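Synaptic vesicle glycoprotein 2C (Homo sapiens, PDB 5JLV) is a synaptic vesicle membrane glycoprotein whose luminal domain, a beta-helix of the pentapeptide-repeat kind, probably serves as a receptor for botulinum neurotoxin A. Local coordinates at residues M45-G50 with S65-C70; F57-F62 with S77-F82; C70-V75 with T95-Y100; N84-D89 with E106-S111. All coordinates share one frame; numbering follows the deposited sequence.

Interaction 1 of 4, residues M45-G50 with S65-C70; sequences MEYDNG and SVFKSC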
# COMPACT_ATOMS: atom_id res chain seq x y z
N MET C 45 9.71 31.67 -12.32
CA MET C 45 10.34 31.49 -11.02
C MET C 45 10.09 30.10 -10.43
O MET C 45 9.02 29.51 -10.65
CB MET C 45 9.80 32.54 -10.03
CG MET C 45 10.04 33.98 -10.44
SD MET C 45 11.79 34.33 -10.67
CE MET C 45 12.45 33.92 -9.05
N GLU C 46 11.06 29.59 -9.68
CA GLU C 46 10.82 28.45 -8.82
C GLU C 46 10.63 28.90 -7.36
O GLU C 46 11.26 29.86 -6.91
CB GLU C 46 11.93 27.39 -8.93
CG GLU C 46 11.64 26.13 -8.12
CD GLU C 46 12.59 24.98 -8.41
OE1 GLU C 46 13.19 24.95 -9.50
OE2 GLU C 46 12.72 24.10 -7.53
N TYR C 47 9.75 28.20 -6.65
CA TYR C 47 9.51 28.45 -5.24
C TYR C 47 9.64 27.13 -4.48
O TYR C 47 8.82 26.22 -4.67
CB TYR C 47 8.11 29.08 -5.03
CG TYR C 47 7.85 30.31 -5.90
CD1 TYR C 47 8.25 31.58 -5.47
CD2 TYR C 47 7.25 30.20 -7.15
CE1 TYR C 47 8.03 32.71 -6.26
CE2 TYR C 47 7.03 31.32 -7.95
CZ TYR C 47 7.42 32.57 -7.49
OH TYR C 47 7.22 33.68 -8.28
N ASP C 48 10.69 27.02 -3.65
CA ASP C 48 10.98 25.81 -2.86
C ASP C 48 10.59 26.09 -1.42
O ASP C 48 10.99 27.12 -0.86
CB ASP C 48 12.48 25.49 -2.88
CG ASP C 48 12.93 24.79 -4.15
OD1 ASP C 48 12.12 24.65 -5.09
OD2 ASP C 48 14.11 24.37 -4.21
N ASN C 49 9.81 25.18 -0.83
CA ASN C 49 9.43 25.29 0.58
C ASN C 49 8.80 26.64 0.92
O ASN C 49 9.10 27.25 1.95
CB ASN C 49 10.63 24.97 1.48
CG ASN C 49 11.25 23.63 1.15
OD1 ASN C 49 10.73 22.59 1.54
ND2 ASN C 49 12.33 23.65 0.38
N GLY C 50 7.94 27.11 0.04
CA GLY C 50 7.21 28.34 0.26
C GLY C 50 5.95 28.07 1.05
O GLY C 50 5.25 27.08 0.80
N SER C 65 5.89 28.86 -13.79
CA SER C 65 6.55 28.78 -12.51
C SER C 65 6.51 27.38 -11.96
O SER C 65 5.64 26.58 -12.34
CB SER C 65 5.92 29.77 -11.53
OG SER C 65 6.22 31.10 -11.91
N VAL C 66 7.45 27.08 -11.08
CA VAL C 66 7.53 25.78 -10.42
C VAL C 66 7.36 25.98 -8.90
O VAL C 66 8.00 26.84 -8.31
CB VAL C 66 8.85 25.05 -10.74
CG1 VAL C 66 8.97 23.74 -9.95
CG2 VAL C 66 8.95 24.77 -12.24
N PHE C 67 6.47 25.20 -8.30
CA PHE C 67 6.31 25.20 -6.85
C PHE C 67 6.70 23.83 -6.32
O PHE C 67 6.01 22.83 -6.60
CB PHE C 67 4.86 25.54 -6.46
CG PHE C 67 4.40 26.90 -6.90
CD1 PHE C 67 3.96 27.12 -8.20
CD2 PHE C 67 4.39 27.97 -6.00
CE1 PHE C 67 3.54 28.38 -8.61
CE2 PHE C 67 3.98 29.24 -6.40
CZ PHE C 67 3.54 29.44 -7.71
N LYS C 68 7.81 23.77 -5.58
CA LYS C 68 8.29 22.52 -4.96
C LYS C 68 8.14 22.53 -3.42
O LYS C 68 8.67 23.42 -2.76
CB LYS C 68 9.75 22.24 -5.34
CG LYS C 68 10.17 20.79 -5.09
CD LYS C 68 11.66 20.55 -5.33
CE LYS C 68 11.96 20.14 -6.77
NZ LYS C 68 11.68 21.23 -7.75
N SER C 69 7.44 21.52 -2.89
CA SER C 69 7.26 21.36 -1.43
C SER C 69 6.70 22.62 -0.79
O SER C 69 7.11 23.00 0.30
CB SER C 69 8.58 20.97 -0.74
OG SER C 69 9.11 19.82 -1.33
N CYS C 70 5.78 23.27 -1.49
CA CYS C 70 5.13 24.44 -0.95
C CYS C 70 3.90 24.04 -0.17
O CYS C 70 3.43 22.90 -0.29
CB CYS C 70 4.81 25.44 -2.05
SG CYS C 70 6.30 26.20 -2.76
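Tyr47 O is met by three groups from the 65-70 segment: Lys68 N donates a hydrogen bond at 2.8 Å, Phe67 CA leans in with a CA-H...O contact, and Cys70 SG sits 3.2 Å from Tyr47 O. Val66 O and Lys68 O play a matching part in the other direction, receiving Tyr47 N and Asn49 N. The result is the parallel ladder expected between successive coils of a beta-helix, amides and carbonyls exchanged in both directions. On the inward face the Tyr47 and Phe67 rings lie side by side with planes 23° apart, offset until little of one ring lies over the other; Tyr47 CD2 stands 3.5 Å from Phe67 CE2. The outward face is largely charged, with Val66 beside Glu46. Lys68 bends at its third and fourth torsions (chi3 -90°), which turns NZ back to Glu46 OE2 in a 3.1 Å salt bridge that meets the carboxylate from above its plane. Glu46 OE2 also lies 2.6 Å from Asp48 OD1, while Lys27 makes long, weak ion pairs with both acids. Such close oxygens imply that one acid probably holds a proton, which would lessen the repulsion between two acids side by side along one strand.

Interaction 2 of 4, residues F57-F62 with S77-F82; sequences FKSVTF and SVNTYF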
# COMPACT_ATOMS: atom_id res chain seq x y z
N PHE C 57 -4.99 36.40 -2.32
CA PHE C 57 -4.52 36.74 -3.66
C PHE C 57 -5.59 37.53 -4.40
O PHE C 57 -6.76 37.13 -4.44
CB PHE C 57 -4.19 35.48 -4.46
CG PHE C 57 -3.08 34.66 -3.87
CD1 PHE C 57 -1.75 34.97 -4.14
CD2 PHE C 57 -3.36 33.55 -3.07
CE1 PHE C 57 -0.72 34.20 -3.60
CE2 PHE C 57 -2.34 32.78 -2.54
CZ PHE C 57 -1.02 33.10 -2.81
N LYS C 58 -5.21 38.66 -4.98
CA LYS C 58 -6.16 39.51 -5.70
C LYS C 58 -5.52 39.96 -7.00
O LYS C 58 -4.54 40.74 -6.98
CB LYS C 58 -6.57 40.72 -4.86
CG LYS C 58 -7.15 40.40 -3.49
CD LYS C 58 -7.39 41.66 -2.66
CE LYS C 58 -7.84 41.30 -1.25
NZ LYS C 58 -8.39 42.46 -0.50
N SER C 59 -6.05 39.47 -8.13
CA SER C 59 -5.49 39.77 -9.45
C SER C 59 -3.99 39.47 -9.47
O SER C 59 -3.16 40.35 -9.73
CB SER C 59 -5.76 41.24 -9.85
OG SER C 59 -7.10 41.60 -9.57
N VAL C 60 -3.65 38.23 -9.16
CA VAL C 60 -2.28 37.77 -9.17
C VAL C 60 -2.21 36.66 -10.20
O VAL C 60 -3.04 35.75 -10.19
CB VAL C 60 -1.85 37.23 -7.79
CG1 VAL C 60 -0.50 36.51 -7.87
CG2 VAL C 60 -1.78 38.36 -6.76
N THR C 61 -1.24 36.76 -11.11
CA THR C 61 -0.92 35.65 -12.00
C THR C 61 0.50 35.15 -11.78
O THR C 61 1.45 35.93 -11.75
CB THR C 61 -1.14 36.03 -13.48
OG1 THR C 61 -2.52 36.32 -13.69
CG2 THR C 61 -0.73 34.88 -14.39
N PHE C 62 0.63 33.83 -11.60
CA PHE C 62 1.90 33.14 -11.72
C PHE C 62 1.93 32.46 -13.08
O PHE C 62 0.97 31.80 -13.46
CB PHE C 62 2.02 32.07 -10.62
CG PHE C 62 2.16 32.62 -9.23
CD1 PHE C 62 1.04 32.87 -8.45
CD2 PHE C 62 3.42 32.87 -8.69
CE1 PHE C 62 1.17 33.36 -7.16
CE2 PHE C 62 3.56 33.37 -7.41
CZ PHE C 62 2.43 33.62 -6.64
N SER C 77 -8.65 33.65 -3.00
CA SER C 77 -8.13 34.22 -4.25
C SER C 77 -9.23 34.75 -5.18
O SER C 77 -10.24 34.09 -5.40
CB SER C 77 -7.25 33.21 -4.98
OG SER C 77 -7.93 31.99 -5.22
N VAL C 78 -9.02 35.95 -5.70
CA VAL C 78 -9.93 36.55 -6.67
C VAL C 78 -9.11 36.96 -7.91
O VAL C 78 -7.99 37.51 -7.80
CB VAL C 78 -10.67 37.77 -6.05
CG1 VAL C 78 -11.73 38.32 -7.01
CG2 VAL C 78 -11.32 37.38 -4.72
N ASN C 79 -9.64 36.62 -9.09
CA ASN C 79 -8.98 36.94 -10.35
C ASN C 79 -7.51 36.48 -10.31
O ASN C 79 -6.59 37.20 -10.72
CB ASN C 79 -9.11 38.45 -10.67
CG ASN C 79 -8.64 38.80 -12.08
OD1 ASN C 79 -8.83 38.04 -13.03
ND2 ASN C 79 -8.00 39.97 -12.22
N THR C 80 -7.32 35.28 -9.78
CA THR C 80 -6.00 34.72 -9.59
C THR C 80 -5.81 33.46 -10.44
O THR C 80 -6.67 32.57 -10.45
CB THR C 80 -5.74 34.43 -8.10
OG1 THR C 80 -5.74 35.68 -7.37
CG2 THR C 80 -4.40 33.74 -7.91
N TYR C 81 -4.70 33.41 -11.16
CA TYR C 81 -4.43 32.28 -12.05
C TYR C 81 -3.00 31.79 -11.96
O TYR C 81 -2.06 32.58 -11.85
CB TYR C 81 -4.68 32.68 -13.49
CG TYR C 81 -6.12 32.92 -13.88
CD1 TYR C 81 -6.94 31.85 -14.25
CD2 TYR C 81 -6.63 34.21 -13.97
CE1 TYR C 81 -8.25 32.07 -14.66
CE2 TYR C 81 -7.93 34.43 -14.38
CZ TYR C 81 -8.73 33.36 -14.72
OH TYR C 81 -10.03 33.57 -15.15
N PHE C 82 -2.85 30.47 -12.05
CA PHE C 82 -1.58 29.82 -12.26
C PHE C 82 -1.58 29.27 -13.68
O PHE C 82 -2.32 28.33 -13.97
CB PHE C 82 -1.41 28.69 -11.26
CG PHE C 82 -1.44 29.13 -9.83
CD1 PHE C 82 -2.66 29.23 -9.14
CD2 PHE C 82 -0.27 29.42 -9.15
CE1 PHE C 82 -2.69 29.64 -7.81
CE2 PHE C 82 -0.29 29.82 -7.81
CZ PHE C 82 -1.50 29.94 -7.15
O HOH W 1 -4.82 37.34 -12.89
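Phe62 runs alongside Phe82 on the inner face, its ring almost exactly parallel (planes 4° apart) yet displaced within its own plane until the overlap is slight; Phe62 CD1 comes to 3.4 Å from Phe82 CE2. The rings of Phe67 and Phe87 meet this pair edge-to-face and extend the aromatic packing. At the other end of the contact, Thr80 packs against Phe57 CB. Its hydroxyl is anti to its own carbonyl carbon (chi1 -64°), which sets Thr80 OG1 3.3 Å from Phe57 CB and lets it donate to Val78 O at 2.9 Å. Val78 O is thus held twice, since Ser59 N also donates to it, at 2.8 Å. Ser59 and Asn79 both take left-handed backbone angles, and stacked corners of this kind turn one face of the quadrilateral beta-helix into the next. Across the corner Asn79 ND2 gives a weak, though straight, hydrogen bond to Ser59 OG. A water beside the corner donates to Asn79 O at 2.8 Å and hydrogen-bonds Thr61 OG1 at 2.6 Å, lying in the plane of the Tyr81 ring at its edge. Ser77 OG looks elsewhere, to Asp96 and Lys101. The chemistry implies a division of labour: rings fill the interior, while hydroxyls, an amide and a bridging water supply partners for several polar atoms at the corner.

Interaction 3 of 4, residues C70-V75 with T95-Y100; sequences CTFEDV and TDFEPY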
# COMPACT_ATOMS: atom_id res chain seq x y z
N CYS C 70 5.78 23.27 -1.49
CA CYS C 70 5.13 24.44 -0.95
C CYS C 70 3.90 24.04 -0.17
O CYS C 70 3.43 22.90 -0.29
CB CYS C 70 4.81 25.44 -2.05
SG CYS C 70 6.30 26.20 -2.76
N THR C 71 3.43 24.95 0.68
CA THR C 71 2.17 24.80 1.41
C THR C 71 1.32 26.04 1.16
O THR C 71 1.78 27.17 1.40
CB THR C 71 2.41 24.65 2.93
OG1 THR C 71 3.22 23.50 3.18
CG2 THR C 71 1.09 24.50 3.69
N PHE C 72 0.12 25.83 0.65
CA PHE C 72 -0.90 26.87 0.58
C PHE C 72 -1.95 26.54 1.63
O PHE C 72 -2.57 25.47 1.58
CB PHE C 72 -1.55 26.92 -0.81
CG PHE C 72 -0.63 27.42 -1.90
CD1 PHE C 72 0.28 26.56 -2.53
CD2 PHE C 72 -0.68 28.75 -2.33
CE1 PHE C 72 1.12 27.01 -3.55
CE2 PHE C 72 0.16 29.21 -3.35
CZ PHE C 72 1.05 28.34 -3.95
N GLU C 73 -2.12 27.43 2.61
CA GLU C 73 -2.97 27.13 3.76
C GLU C 73 -3.86 28.31 4.14
O GLU C 73 -3.37 29.42 4.37
CB GLU C 73 -2.11 26.72 4.95
CG GLU C 73 -2.89 26.31 6.17
CD GLU C 73 -2.00 25.74 7.24
OE1 GLU C 73 -1.64 26.48 8.17
OE2 GLU C 73 -1.63 24.55 7.13
N ASP C 74 -5.17 28.05 4.20
CA ASP C 74 -6.18 29.07 4.52
C ASP C 74 -6.05 30.29 3.60
O ASP C 74 -6.03 31.43 4.07
CB ASP C 74 -6.10 29.50 5.99
CG ASP C 74 -6.61 28.42 6.94
OD1 ASP C 74 -7.56 27.70 6.58
OD2 ASP C 74 -6.06 28.31 8.07
N VAL C 75 -5.96 30.04 2.30
CA VAL C 75 -5.85 31.12 1.33
C VAL C 75 -7.16 31.31 0.55
O VAL C 75 -7.90 30.34 0.28
CB VAL C 75 -4.63 30.97 0.38
CG1 VAL C 75 -3.41 30.45 1.13
CG2 VAL C 75 -4.94 30.09 -0.81
N THR C 95 -7.69 25.84 0.90
CA THR C 95 -7.67 26.93 -0.07
C THR C 95 -9.01 27.00 -0.81
O THR C 95 -9.85 26.10 -0.68
CB THR C 95 -6.54 26.76 -1.11
OG1 THR C 95 -6.91 25.77 -2.08
CG2 THR C 95 -5.23 26.37 -0.43
N ASP C 96 -9.21 28.08 -1.56
CA ASP C 96 -10.36 28.13 -2.46
C ASP C 96 -9.92 27.79 -3.90
O ASP C 96 -10.58 28.18 -4.87
CB ASP C 96 -11.06 29.50 -2.38
CG ASP C 96 -10.20 30.66 -2.90
OD1 ASP C 96 -9.05 30.42 -3.36
OD2 ASP C 96 -10.68 31.80 -2.86
N PHE C 97 -8.82 27.04 -4.03
CA PHE C 97 -8.26 26.74 -5.36
C PHE C 97 -9.05 25.68 -6.13
O PHE C 97 -8.66 24.51 -6.18
CB PHE C 97 -6.78 26.31 -5.28
CG PHE C 97 -5.83 27.42 -4.89
CD1 PHE C 97 -6.25 28.74 -4.78
CD2 PHE C 97 -4.48 27.14 -4.67
CE1 PHE C 97 -5.36 29.75 -4.44
CE2 PHE C 97 -3.59 28.15 -4.32
CZ PHE C 97 -4.03 29.45 -4.21
N GLU C 98 -10.13 26.10 -6.76
CA GLU C 98 -10.88 25.25 -7.68
C GLU C 98 -10.09 25.02 -8.98
O GLU C 98 -9.11 25.73 -9.24
CB GLU C 98 -12.22 25.91 -8.00
CG GLU C 98 -13.08 26.20 -6.79
CD GLU C 98 -13.56 24.95 -6.09
OE1 GLU C 98 -13.57 23.87 -6.72
OE2 GLU C 98 -13.94 25.06 -4.90
N PRO C 99 -10.51 24.02 -9.80
CA PRO C 99 -9.84 23.75 -11.07
C PRO C 99 -9.61 24.99 -11.96
O PRO C 99 -8.59 25.07 -12.63
CB PRO C 99 -10.78 22.75 -11.77
CG PRO C 99 -11.38 22.00 -10.64
CD PRO C 99 -11.56 23.01 -9.53
N TYR C 100 -10.55 25.94 -11.97
CA TYR C 100 -10.44 27.13 -12.84
C TYR C 100 -9.33 28.14 -12.45
O TYR C 100 -9.05 29.07 -13.19
CB TYR C 100 -11.80 27.85 -13.01
CG TYR C 100 -12.45 28.29 -11.71
CD1 TYR C 100 -13.50 27.56 -11.16
CD2 TYR C 100 -12.03 29.45 -11.03
CE1 TYR C 100 -14.10 27.95 -9.98
CE2 TYR C 100 -12.62 29.85 -9.84
CZ TYR C 100 -13.66 29.09 -9.31
OH TYR C 100 -14.27 29.45 -8.14
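Phe97 brings the edge of its ring toward the face of Phe72 in an offset edge-to-face pair, with centroids 5.4 Å apart and planes at 61°; Phe97 CE2 and Phe72 CD2 come to 3.6 Å. Val75 fills the angle beside them. Its chi1 of -39° places CG1 beside the backbone N and leaves CG2 between that N and the carbonyl carbon, where CG2 reaches Phe97 CZ at 3.6 Å and packs on Thr95 CB. Thr95 in turn lays its CG2 methyl 3.7 Å from Phe72 CB, so this half is mainly apolar and buried. The loop 95-100 links strands 91-93 and 102-103 of the beta-helix: Thr95 OG1 accepts from Phe97 N at 3.0 Å, closing an ST turn, and Phe97, whose CB points toward the 70-75 segment, is the centre of an inverse gamma turn. Phe57 and Phe82 add further aromatic cover there. Toward solvent the grip slackens. Asp96 N reaches Val75 O at 3.2 Å in a weak, bent hydrogen bond, and the Asp96 carboxylate, partly exposed, takes its stronger partner from Ser77 OG. Asp74 CB points away from the loop, and its OD1 is bonded to Asn94 ND2.

Interaction 4 of 4, residues N84-D89 with E106-S111; sequences NCTFID and EFKNCS. With NAG (2-acetamido-2-deoxy-beta-D-glucopyranose), chain M; NAG (2-acetamido-2-deoxy-beta-D-glucopyranose), chain E.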
# COMPACT_ATOMS: atom_id res chain seq x y z
N ASN C 84 0.47 27.54 -16.82
CA ASN C 84 1.64 26.73 -17.20
C ASN C 84 2.60 26.55 -16.02
O ASN C 84 3.82 26.64 -16.15
CB ASN C 84 2.37 27.36 -18.41
CG ASN C 84 3.32 26.40 -19.09
OD1 ASN C 84 3.13 25.19 -19.08
ND2 ASN C 84 4.37 26.95 -19.69
N CYS C 85 2.02 26.32 -14.85
CA CYS C 85 2.81 26.09 -13.66
C CYS C 85 2.90 24.61 -13.34
O CYS C 85 2.00 23.84 -13.69
CB CYS C 85 2.24 26.90 -12.48
SG CYS C 85 2.50 28.70 -12.69
N THR C 86 4.01 24.21 -12.72
CA THR C 86 4.16 22.85 -12.21
C THR C 86 4.21 22.86 -10.68
O THR C 86 4.95 23.64 -10.06
CB THR C 86 5.43 22.19 -12.78
OG1 THR C 86 5.38 22.27 -14.21
CG2 THR C 86 5.51 20.72 -12.36
N PHE C 87 3.39 22.01 -10.08
CA PHE C 87 3.37 21.87 -8.63
C PHE C 87 3.85 20.48 -8.26
O PHE C 87 3.32 19.47 -8.77
CB PHE C 87 1.96 22.09 -8.09
CG PHE C 87 1.38 23.41 -8.45
CD1 PHE C 87 0.67 23.58 -9.63
CD2 PHE C 87 1.51 24.49 -7.58
CE1 PHE C 87 0.12 24.80 -9.96
CE2 PHE C 87 0.97 25.73 -7.91
CZ PHE C 87 0.27 25.88 -9.10
N ILE C 88 4.86 20.43 -7.39
CA ILE C 88 5.52 19.19 -6.98
C ILE C 88 5.49 19.07 -5.46
O ILE C 88 5.87 20.00 -4.76
CB ILE C 88 6.99 19.16 -7.45
CG1 ILE C 88 7.07 19.16 -8.99
CG2 ILE C 88 7.73 17.95 -6.87
CD1 ILE C 88 8.34 19.78 -9.53
N ASP C 89 5.05 17.91 -4.95
CA ASP C 89 5.03 17.63 -3.50
C ASP C 89 4.42 18.80 -2.68
O ASP C 89 4.93 19.16 -1.61
CB ASP C 89 6.45 17.34 -2.97
CG ASP C 89 7.11 16.12 -3.64
OD1 ASP C 89 6.46 15.37 -4.42
OD2 ASP C 89 8.30 15.89 -3.36
N GLU C 106 0.31 21.57 -14.10
CA GLU C 106 0.68 20.20 -13.89
C GLU C 106 0.89 19.97 -12.38
O GLU C 106 1.54 20.79 -11.70
CB GLU C 106 1.97 19.95 -14.68
CG GLU C 106 2.67 18.65 -14.35
CD GLU C 106 2.16 17.49 -15.17
OE1 GLU C 106 1.69 17.71 -16.31
OE2 GLU C 106 2.25 16.35 -14.67
N PHE C 107 0.33 18.88 -11.87
CA PHE C 107 0.50 18.51 -10.46
C PHE C 107 1.19 17.15 -10.35
O PHE C 107 0.81 16.22 -11.04
CB PHE C 107 -0.86 18.44 -9.74
CG PHE C 107 -1.61 19.73 -9.73
CD1 PHE C 107 -1.45 20.64 -8.68
CD2 PHE C 107 -2.49 20.05 -10.78
CE1 PHE C 107 -2.15 21.85 -8.67
CE2 PHE C 107 -3.18 21.26 -10.77
CZ PHE C 107 -3.01 22.16 -9.73
N LYS C 108 2.20 17.07 -9.48
CA LYS C 108 2.99 15.85 -9.26
C LYS C 108 3.05 15.57 -7.75
O LYS C 108 3.68 16.34 -7.02
CB LYS C 108 4.42 16.01 -9.79
CG LYS C 108 4.55 16.69 -11.14
CD LYS C 108 4.84 15.69 -12.24
CE LYS C 108 5.17 16.38 -13.55
NZ LYS C 108 6.63 16.61 -13.76
N ASN C 109 2.38 14.51 -7.31
CA ASN C 109 2.35 14.14 -5.88
C ASN C 109 1.85 15.27 -4.99
O ASN C 109 2.45 15.57 -3.95
CB ASN C 109 3.74 13.74 -5.37
CG ASN C 109 4.39 12.62 -6.16
OD1 ASN C 109 3.74 11.78 -6.78
ND2 ASN C 109 5.72 12.61 -6.12
N CYS C 110 0.74 15.89 -5.39
CA CYS C 110 0.22 17.00 -4.65
C CYS C 110 -0.98 16.57 -3.82
O CYS C 110 -1.78 15.71 -4.23
CB CYS C 110 -0.13 18.16 -5.58
SG CYS C 110 1.33 18.99 -6.25
N SER C 111 -1.10 17.18 -2.65
CA SER C 111 -2.20 16.88 -1.74
C SER C 111 -3.20 18.05 -1.67
O SER C 111 -2.79 19.23 -1.58
CB SER C 111 -1.66 16.57 -0.34
OG SER C 111 -0.76 15.47 -0.37
C1 NAG M . 5.42 26.33 -20.43
C2 NAG M . 5.29 26.67 -21.91
C3 NAG M . 6.29 25.87 -22.74
C4 NAG M . 7.70 25.97 -22.14
C5 NAG M . 7.68 25.67 -20.65
C6 NAG M . 9.06 25.85 -20.04
C7 NAG M . 3.15 27.38 -22.79
C8 NAG M . 1.85 26.94 -23.40
N2 NAG M . 3.94 26.40 -22.37
O3 NAG M . 6.31 26.37 -24.08
O4 NAG M . 8.56 25.04 -22.81
O5 NAG M . 6.76 26.55 -20.00
O6 NAG M . 8.94 26.23 -18.67
O7 NAG M . 3.45 28.55 -22.69
C1 NAG E . 6.58 11.61 -6.73
C2 NAG E . 7.86 12.22 -7.30
C3 NAG E . 8.82 11.13 -7.77
C4 NAG E . 9.00 10.07 -6.69
C5 NAG E . 7.65 9.59 -6.16
C6 NAG E . 7.84 8.58 -5.04
C7 NAG E . 8.10 14.31 -8.51
C8 NAG E . 7.81 15.04 -9.78
N2 NAG E . 7.54 13.11 -8.40
O3 NAG E . 10.09 11.72 -8.08
O4 NAG E . 9.72 8.96 -7.24
O5 NAG E . 6.91 10.70 -5.69
O6 NAG E . 8.81 9.07 -4.11
O7 NAG E . 8.80 14.78 -7.63
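Phe87 and Phe107 lie side by side as neighbouring rungs of the right-handed beta-helix, on parallel strands whose short axes run 4.7 Å apart. Both rings stand anti to their carbonyl carbons (chi1 -58° for Phe87), which points them the same way into the interior; their planes differ by only 12°, but the rings are slid so that Phe87 CD1 meets Phe107 CE1. Cys110 keeps its SG near the same strand, beside both Phe87 CB and Phe87 O, and the latter also receives Lys108 N at 2.7 Å. Outside, the conformations are more varied. Thr86 directs its CG2 methyl to Glu106 CG, whose chain bends at chi2. Lys108 packs its CB 3.5 Å from C8 of the sugar on Asn109, and a kink at chi2 (-104°), away from the usual staggered positions, carries the chain onward past it. Ile88 CG2 approaches O7 of that same sugar at 3.4 Å. Asn84 carries the other sugar and lies beyond the contact itself. Asp89 and Asn109 lie side by side, carboxylate and amide nearly coplanar. Asn109 OD1 accepts from an aromatic side chain of the other protein, whose strand also extends the sheet in antiparallel fashion at Cys110 and Ser111. Asn109 ND2, joined to C1 of its glycan at 1.5 Å, gives its N-H weakly to Asp89 OD1 at 3.3 Å.

Overall arrangement
All four contacts join successive coils of one beta-helix and contribute rings to its aromatic interior. Interactions 1 and 4 are closest, centres about 10 Å apart, because strands 66-68 and 86-88 are neighbours in a sheet: probable hydrogen bonds join Phe67 N to Thr86 O and Ile88 N to Phe67 O. Interaction 2 lies about 16 Å from interaction 1 but reaches it through Phe62 on Phe67, with CD2 and CZ 3.6 Å apart. Interaction 3 shares Cys70 with interaction 1 and is tied to interaction 2 by Ser77 OG and Asp96 OD1, at 2.7 Å. Interaction 4 carries both glycans described here and, beside the one on Asn109, faces the partner protein most extensively.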